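Local coordinates for uncharacterized protein (Pseudomonas aeruginosa UCBPP-PA14, PDB 3FD9) that probably represses the type III secretion regulon by disrupting self-association and DNA binding of the transcriptional activator ExsA until the anti-antiactivator ExsC relieves it, at residues A[108-113]-A[237-242]; A[94-99]-A[198-203]; A[54-59]-A[248-253]. All coordinates share one frame; numbering follows the deposited sequence.

Contact 1: residues A[108-113]-A[237-242]; sequences YGWWES and QAWLHE
Trp110 and Trp239 meet as a T-shaped (edge-to-face) pair, the edge of the Trp239 indole directed at the face of Trp110. The planes of the six-membered rings are inclined at 74°, with centroids separated by 5.5 Å. The approach is made by one corner of the Trp239 benzo ring: its CH2 lies 4.0 Å from CZ3 of Trp110, with CE3 of Trp110 only marginally farther. With CG anti to the backbone N in both residues (chi1 179° in Trp110, -166° in Trp239), each indole is carried well out from its helix, which is how the pair spans backbones whose nearest CA atoms, those of Trp110 and Leu240, are 9.8 Å apart. Tryptophan suits both places, since the long, flat indole spans this separation and offers both an edge and a face; the C-H edge of one can favourably meet the pi face of the other, the closest atoms meeting near the rims. Arg243 touches Trp110 and makes a cation-pi contact with Trp239, while Leu216, Cys218 and Leu219 pack on Trp239. On another side of helix 96-115, Tyr108 stacks with Trp193 and Trp111 sets its ring against Trp190. The arrangement is a T-shaped tryptophan pair that joins helix 96-115 to helix 232-241 across well separated backbones within a mainly helical fold.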
# COMPACT_ATOMS: atom_id res chain seq x y z
N TYR A 108 18.94 -12.57 -14.22
CA TYR A 108 19.85 -11.46 -14.52
C TYR A 108 20.59 -11.01 -13.28
O TYR A 108 21.74 -10.63 -13.35
CB TYR A 108 19.10 -10.28 -15.14
CG TYR A 108 20.04 -9.19 -15.59
CD1 TYR A 108 20.46 -9.10 -16.91
CD2 TYR A 108 20.53 -8.26 -14.68
CE1 TYR A 108 21.33 -8.10 -17.32
CE2 TYR A 108 21.40 -7.26 -15.07
CZ TYR A 108 21.79 -7.19 -16.40
OH TYR A 108 22.65 -6.19 -16.79
N GLY A 109 19.91 -11.04 -12.15
CA GLY A 109 20.56 -10.71 -10.89
C GLY A 109 21.66 -11.71 -10.60
O GLY A 109 22.74 -11.35 -10.14
N TRP A 110 21.37 -12.97 -10.87
CA TRP A 110 22.36 -14.03 -10.71
C TRP A 110 23.52 -13.84 -11.68
O TRP A 110 24.67 -13.77 -11.27
CB TRP A 110 21.71 -15.40 -10.89
CG TRP A 110 22.66 -16.51 -10.75
CD1 TRP A 110 22.99 -17.18 -9.61
CD2 TRP A 110 23.43 -17.11 -11.80
NE1 TRP A 110 23.92 -18.15 -9.88
CE2 TRP A 110 24.20 -18.13 -11.22
CE3 TRP A 110 23.54 -16.89 -13.17
CZ2 TRP A 110 25.07 -18.92 -11.96
CZ3 TRP A 110 24.40 -17.67 -13.91
CH2 TRP A 110 25.16 -18.67 -13.30
N TRP A 111 23.23 -13.74 -12.97
CA TRP A 111 24.26 -13.47 -13.96
C TRP A 111 25.15 -12.33 -13.50
O TRP A 111 26.36 -12.47 -13.36
CB TRP A 111 23.64 -13.12 -15.31
CG TRP A 111 24.63 -12.81 -16.38
CD1 TRP A 111 25.49 -13.69 -16.97
CD2 TRP A 111 24.88 -11.54 -16.98
NE1 TRP A 111 26.25 -13.05 -17.92
CE2 TRP A 111 25.90 -11.72 -17.94
CE3 TRP A 111 24.34 -10.26 -16.81
CZ2 TRP A 111 26.39 -10.68 -18.72
CZ3 TRP A 111 24.82 -9.23 -17.59
CH2 TRP A 111 25.84 -9.44 -18.53
N GLU A 112 24.53 -11.19 -13.24
CA GLU A 112 25.23 -10.02 -12.74
C GLU A 112 26.28 -10.34 -11.67
O GLU A 112 27.38 -9.79 -11.68
CB GLU A 112 24.20 -9.05 -12.18
CG GLU A 112 24.68 -7.65 -12.02
CD GLU A 112 23.65 -6.80 -11.34
OE1 GLU A 112 23.08 -7.25 -10.32
OE2 GLU A 112 23.39 -5.68 -11.84
N SER A 113 25.93 -11.24 -10.74
CA SER A 113 26.80 -11.60 -9.62
C SER A 113 28.07 -12.30 -10.07
O SER A 113 29.10 -12.17 -9.41
CB SER A 113 26.07 -12.51 -8.64
OG SER A 113 24.99 -11.85 -8.02
N GLN A 237 13.32 -25.28 -14.87
CA GLN A 237 13.07 -25.38 -13.43
C GLN A 237 14.34 -25.85 -12.75
O GLN A 237 14.82 -25.21 -11.81
CB GLN A 237 11.91 -26.33 -13.13
CG GLN A 237 11.32 -26.18 -11.74
CD GLN A 237 12.03 -27.04 -10.71
OE1 GLN A 237 12.86 -27.89 -11.05
NE2 GLN A 237 11.69 -26.85 -9.44
N ALA A 238 14.91 -26.94 -13.24
CA ALA A 238 16.12 -27.53 -12.67
C ALA A 238 17.28 -26.55 -12.68
O ALA A 238 18.06 -26.49 -11.73
CB ALA A 238 16.48 -28.79 -13.42
N TRP A 239 17.42 -25.80 -13.77
CA TRP A 239 18.52 -24.86 -13.91
C TRP A 239 18.44 -23.80 -12.82
O TRP A 239 19.42 -23.51 -12.16
CB TRP A 239 18.48 -24.20 -15.28
CG TRP A 239 19.74 -23.48 -15.63
CD1 TRP A 239 20.83 -24.01 -16.24
CD2 TRP A 239 20.03 -22.10 -15.41
NE1 TRP A 239 21.80 -23.05 -16.40
CE2 TRP A 239 21.33 -21.86 -15.90
CE3 TRP A 239 19.33 -21.03 -14.84
CZ2 TRP A 239 21.94 -20.62 -15.84
CZ3 TRP A 239 19.94 -19.79 -14.78
CH2 TRP A 239 21.23 -19.59 -15.28
N LEU A 240 17.25 -23.24 -12.65
CA LEU A 240 17.04 -22.16 -11.69
C LEU A 240 17.26 -22.70 -10.30
O LEU A 240 17.91 -22.07 -9.47
CB LEU A 240 15.62 -21.62 -11.79
CG LEU A 240 15.23 -20.94 -13.11
CD1 LEU A 240 13.75 -20.58 -13.10
CD2 LEU A 240 16.08 -19.72 -13.32
N HIS A 241 16.70 -23.88 -10.05
CA HIS A 241 16.79 -24.52 -8.75
C HIS A 241 18.23 -24.75 -8.30
O HIS A 241 18.60 -24.38 -7.19
CB HIS A 241 16.02 -25.83 -8.77
CG HIS A 241 15.75 -26.39 -7.41
ND1 HIS A 241 16.01 -27.70 -7.07
CD2 HIS A 241 15.26 -25.80 -6.29
CE1 HIS A 241 15.68 -27.89 -5.81
NE2 HIS A 241 15.22 -26.76 -5.31
N GLU A 242 19.04 -25.34 -9.16
CA GLU A 242 20.43 -25.63 -8.81
C GLU A 242 21.23 -24.37 -8.51
O GLU A 242 22.40 -24.44 -8.14
CB GLU A 242 21.10 -26.41 -9.94
CG GLU A 242 20.88 -27.91 -9.84
CD GLU A 242 20.94 -28.60 -11.19
OE1 GLU A 242 21.83 -28.24 -12.00
OE2 GLU A 242 20.11 -29.50 -11.43

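Contact 2: residues A[94-99]-A[198-203]; sequences AVPQSM and ATLLAS
The first turn of helix 96-115 packs here against residues 198-203 of helix 193-203, and Leu200 is the side chain that joins them. Its two methyl branches divide the work: CD1 lies 4.1 Å from CB of Pro96, and CD2 lies 4.1 Å from CG of Met99, which is a selenomethionine in this crystal. Pro96 and Met99 are three residues apart in a helix and so present neighbouring positions on one face, a spacing that a forked leucine can straddle. The fork is aimed by its first torsion, which sets CG anti to the backbone N (chi1 173°). The backbones come close as well, with the CA atoms of Pro96 and Leu200 6.7 Å apart, a separation suited to the compact proline ring. Proline also fits the start of a helix for a chemical reason. Val95 occupies the N-cap position, and a residue just after it has no carbonyl of a preceding turn to bond, so the missing N-H forfeits no intrahelical hydrogen bond; the ordinary helical pattern is under way when Met99 N bonds to Val95 O. Helix-to-helix packing of this apolar kind continues along the same helix, since Leu200 also touches Ile100 and Leu104. The Met99 chain crosses Leu200 at a slant and bends at its next two torsions, and it packs further on Leu93, Leu206 and Leu226. On the other helix Ser203 turns its hydroxyl back to the chain, OG donating to Thr199 O at 3.1 Å from above the carbonyl plane. Beyond Leu200 the neighbourhood belongs partly to the second subunit, whose Leu73 packs on Leu201 and whose Arg70 packs on Ala202.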
# COMPACT_ATOMS: atom_id res chain seq x y z
N ALA A 94 4.12 -18.64 -20.17
CA ALA A 94 3.48 -17.96 -21.28
C ALA A 94 3.45 -16.48 -20.95
O ALA A 94 4.20 -15.70 -21.53
CB ALA A 94 2.07 -18.49 -21.48
N VAL A 95 2.61 -16.11 -19.99
CA VAL A 95 2.49 -14.74 -19.50
C VAL A 95 3.84 -14.00 -19.43
O VAL A 95 4.69 -14.33 -18.61
CB VAL A 95 1.87 -14.73 -18.09
CG1 VAL A 95 1.37 -13.34 -17.73
CG2 VAL A 95 0.75 -15.77 -17.98
N PRO A 96 4.04 -12.98 -20.27
CA PRO A 96 5.29 -12.24 -20.21
C PRO A 96 5.63 -11.73 -18.81
O PRO A 96 6.80 -11.69 -18.44
CB PRO A 96 5.03 -11.06 -21.15
CG PRO A 96 4.07 -11.60 -22.14
CD PRO A 96 3.18 -12.55 -21.39
N GLN A 97 4.62 -11.33 -18.05
CA GLN A 97 4.84 -10.83 -16.71
C GLN A 97 5.43 -11.93 -15.84
O GLN A 97 6.27 -11.67 -14.97
CB GLN A 97 3.54 -10.36 -16.09
CG GLN A 97 3.74 -9.42 -14.93
CD GLN A 97 4.54 -8.20 -15.34
OE1 GLN A 97 4.18 -7.49 -16.31
NE2 GLN A 97 5.64 -7.93 -14.62
N SER A 98 4.99 -13.15 -16.07
CA SER A 98 5.46 -14.29 -15.30
C SER A 98 6.86 -14.70 -15.75
O SER A 98 7.70 -15.07 -14.93
CB SER A 98 4.49 -15.46 -15.44
OG SER A 98 3.34 -15.26 -14.65
N MSE A 99 7.10 -14.63 -17.05
CA MSE A 99 8.41 -14.90 -17.60
C MSE A 99 9.45 -13.95 -16.99
O MSE A 99 10.59 -14.32 -16.76
CB MSE A 99 8.38 -14.75 -19.12
CG MSE A 99 9.75 -14.78 -19.76
SE MSE A 99 10.57 -16.57 -19.68
CE MSE A 99 9.51 -17.43 -21.11
N ALA A 198 12.29 -4.97 -24.20
CA ALA A 198 11.30 -4.17 -24.92
C ALA A 198 10.44 -5.05 -25.82
O ALA A 198 9.22 -4.92 -25.85
CB ALA A 198 12.00 -3.11 -25.76
N THR A 199 11.10 -5.95 -26.54
CA THR A 199 10.40 -6.83 -27.47
C THR A 199 9.42 -7.75 -26.76
O THR A 199 8.27 -7.85 -27.14
CB THR A 199 11.38 -7.68 -28.25
OG1 THR A 199 12.19 -6.84 -29.08
CG2 THR A 199 10.63 -8.69 -29.11
N LEU A 200 9.89 -8.43 -25.72
CA LEU A 200 9.02 -9.28 -24.94
C LEU A 200 7.81 -8.50 -24.44
O LEU A 200 6.68 -9.00 -24.40
CB LEU A 200 9.78 -9.86 -23.76
CG LEU A 200 8.91 -10.64 -22.78
CD1 LEU A 200 8.27 -11.81 -23.50
CD2 LEU A 200 9.73 -11.11 -21.58
N LEU A 201 8.04 -7.26 -24.05
CA LEU A 201 6.98 -6.43 -23.49
C LEU A 201 6.00 -5.93 -24.56
O LEU A 201 4.84 -5.62 -24.26
CB LEU A 201 7.58 -5.27 -22.71
CG LEU A 201 8.00 -5.67 -21.30
CD1 LEU A 201 8.62 -4.49 -20.57
CD2 LEU A 201 6.79 -6.20 -20.54
N ALA A 202 6.48 -5.86 -25.80
CA ALA A 202 5.67 -5.36 -26.90
C ALA A 202 5.00 -6.48 -27.70
O ALA A 202 3.90 -6.29 -28.23
CB ALA A 202 6.52 -4.50 -27.81
N SER A 203 5.66 -7.63 -27.80
CA SER A 203 5.21 -8.67 -28.72
C SER A 203 5.24 -10.08 -28.12
O SER A 203 4.76 -11.03 -28.74
CB SER A 203 6.03 -8.62 -30.01
OG SER A 203 7.34 -9.13 -29.82

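Contact 3: residues A[54-59]-A[248-253]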
# COMPACT_ATOMS: atom_id res chain seq x y z
N LEU A 54 8.36 -17.42 0.93
CA LEU A 54 7.75 -16.12 1.17
C LEU A 54 8.80 -15.01 1.06
O LEU A 54 8.49 -13.89 0.67
CB LEU A 54 7.05 -16.09 2.53
CG LEU A 54 6.17 -14.87 2.78
CD1 LEU A 54 5.20 -14.63 1.62
CD2 LEU A 54 5.40 -15.00 4.09
N GLN A 55 10.04 -15.33 1.40
CA GLN A 55 11.13 -14.36 1.29
C GLN A 55 11.42 -14.01 -0.17
O GLN A 55 11.77 -12.88 -0.50
CB GLN A 55 12.40 -14.90 1.96
CG GLN A 55 12.31 -15.03 3.47
CD GLN A 55 12.38 -13.70 4.16
OE1 GLN A 55 12.77 -12.69 3.56
NE2 GLN A 55 12.00 -13.68 5.43
N GLN A 56 11.30 -15.02 -1.03
CA GLN A 56 11.50 -14.87 -2.46
C GLN A 56 10.42 -13.97 -3.03
O GLN A 56 10.70 -13.04 -3.79
CB GLN A 56 11.47 -16.25 -3.12
CG GLN A 56 11.54 -16.28 -4.64
CD GLN A 56 11.77 -17.70 -5.18
OE1 GLN A 56 12.86 -18.27 -5.02
NE2 GLN A 56 10.76 -18.27 -5.83
N ARG A 57 9.17 -14.23 -2.65
CA ARG A 57 8.07 -13.40 -3.11
C ARG A 57 8.23 -11.96 -2.62
O ARG A 57 7.98 -11.03 -3.38
CB ARG A 57 6.72 -13.98 -2.69
CG ARG A 57 6.43 -15.29 -3.40
CD ARG A 57 4.99 -15.70 -3.27
NE ARG A 57 4.11 -14.81 -4.04
CZ ARG A 57 3.40 -15.18 -5.10
NH1 ARG A 57 3.45 -16.44 -5.53
NH2 ARG A 57 2.64 -14.30 -5.72
N LEU A 58 8.67 -11.78 -1.38
CA LEU A 58 8.91 -10.43 -0.87
C LEU A 58 9.92 -9.67 -1.73
O LEU A 58 9.63 -8.59 -2.25
CB LEU A 58 9.38 -10.48 0.59
CG LEU A 58 9.79 -9.14 1.22
CD1 LEU A 58 8.69 -8.11 1.13
CD2 LEU A 58 10.21 -9.33 2.68
N ALA A 59 11.10 -10.26 -1.90
CA ALA A 59 12.16 -9.65 -2.69
C ALA A 59 11.71 -9.31 -4.12
O ALA A 59 12.18 -8.34 -4.72
CB ALA A 59 13.37 -10.56 -2.73
N ALA A 248 12.05 -25.74 -4.46
CA ALA A 248 11.97 -27.13 -4.85
C ALA A 248 10.63 -27.39 -5.51
O ALA A 248 10.56 -28.05 -6.54
CB ALA A 248 12.16 -28.04 -3.66
N GLN A 249 9.57 -26.84 -4.92
CA GLN A 249 8.20 -27.13 -5.34
C GLN A 249 7.60 -26.16 -6.35
O GLN A 249 6.44 -26.31 -6.73
CB GLN A 249 7.29 -27.25 -4.13
CG GLN A 249 7.65 -28.39 -3.22
CD GLN A 249 7.81 -29.70 -3.96
OE1 GLN A 249 7.01 -30.02 -4.84
NE2 GLN A 249 8.85 -30.46 -3.62
N ASP A 250 8.37 -25.15 -6.75
CA ASP A 250 7.94 -24.25 -7.82
C ASP A 250 7.81 -25.07 -9.10
O ASP A 250 8.76 -25.72 -9.50
CB ASP A 250 8.96 -23.14 -8.03
CG ASP A 250 8.76 -21.96 -7.09
OD1 ASP A 250 7.62 -21.75 -6.63
OD2 ASP A 250 9.74 -21.23 -6.83
N HIS A 251 6.64 -25.04 -9.73
CA HIS A 251 6.43 -25.76 -10.99
C HIS A 251 6.21 -24.78 -12.13
O HIS A 251 5.34 -23.93 -12.05
CB HIS A 251 5.23 -26.71 -10.87
CG HIS A 251 4.93 -27.47 -12.13
ND1 HIS A 251 3.82 -27.21 -12.92
CD2 HIS A 251 5.58 -28.48 -12.74
CE1 HIS A 251 3.81 -28.03 -13.95
NE2 HIS A 251 4.87 -28.81 -13.87
N PHE A 252 7.00 -24.89 -13.18
CA PHE A 252 6.82 -24.05 -14.36
C PHE A 252 6.19 -24.82 -15.51
O PHE A 252 6.29 -26.06 -15.57
CB PHE A 252 8.16 -23.45 -14.80
CG PHE A 252 8.81 -22.61 -13.76
CD1 PHE A 252 8.39 -21.30 -13.55
CD2 PHE A 252 9.82 -23.12 -12.96
CE1 PHE A 252 8.99 -20.51 -12.58
CE2 PHE A 252 10.41 -22.34 -11.98
CZ PHE A 252 10.00 -21.03 -11.79
N TYR A 253 5.54 -24.10 -16.42
CA TYR A 253 4.89 -24.73 -17.56
C TYR A 253 4.51 -23.69 -18.61
O TYR A 253 4.61 -22.49 -18.36
CB TYR A 253 3.66 -25.54 -17.11
CG TYR A 253 2.49 -24.70 -16.66
CD1 TYR A 253 1.50 -24.32 -17.55
CD2 TYR A 253 2.39 -24.28 -15.34
CE1 TYR A 253 0.43 -23.53 -17.14
CE2 TYR A 253 1.33 -23.49 -14.92
CZ TYR A 253 0.35 -23.13 -15.82
OH TYR A 253 -0.72 -22.35 -15.42
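A turn of helix 52-60 faces the irregular chain that leads into strand 251-253, the backbones well separated, with the nearest CA atoms, those of Gln56 and Asp250, 11.4 Å apart. Two polar side chains close the gap, reaching for each other from opposite directions. Gln56 leaves its helix with CG anti to the backbone N (chi1 174°) and stays extended, so that its amide arrives at the far end of a long arm. NE2 donates to OD2 of Asp250 at 3.3 Å, a moderately bent bond with an N-H...O angle of 146°. The acceptor lies close to the amide plane, and OD2 receives the hydrogen on its syn lone pair, the side facing the other carboxylate oxygen. Glutamine fits because it is long enough to bridge the gap and offers both a donor and an acceptor: its OE1 takes a hydrogen bond from Gln247 NE2. Asp250, short and buried, accepts through both oxygens, OD2 also bonding to Gln247 N and OD1 to Asp89 N. The last of these bonds ties Asp250 to the residue just before strand 90-92, the parallel partner of strand 251-253. Arg57, next to Gln56, forms a salt bridge with Asp89. The buried carboxylate is thus gripped by at least three N-H donors, two from backbone and one from the Gln56 amide, which would be expected to stabilise its negative charge and hold its rotation, while linking helix 52-60 to the segment leading into strand 251-253.

How the contacts relate
Contacts 1 and 2 share helix 96-115, one near its end and the other at its start; their centres lie 19 Å apart, and along the chain their segments alternate. Contact 3 spans both in sequence, joining residues 54-59 to the last strand. It touches contact 1 directly: Gln237 NE2 probably donates to Asp250 O at 3.1 Å, and Gln237 CG packs on Phe252 CD2 at 3.6 Å, so helix 232-241 is held to the chain that follows it. Contact 2 comes within about 4 Å of contact 3 at the nearest atoms without touching it. The second subunit reaches contacts 1 and 2, whereas contact 3 lies wholly within one chain.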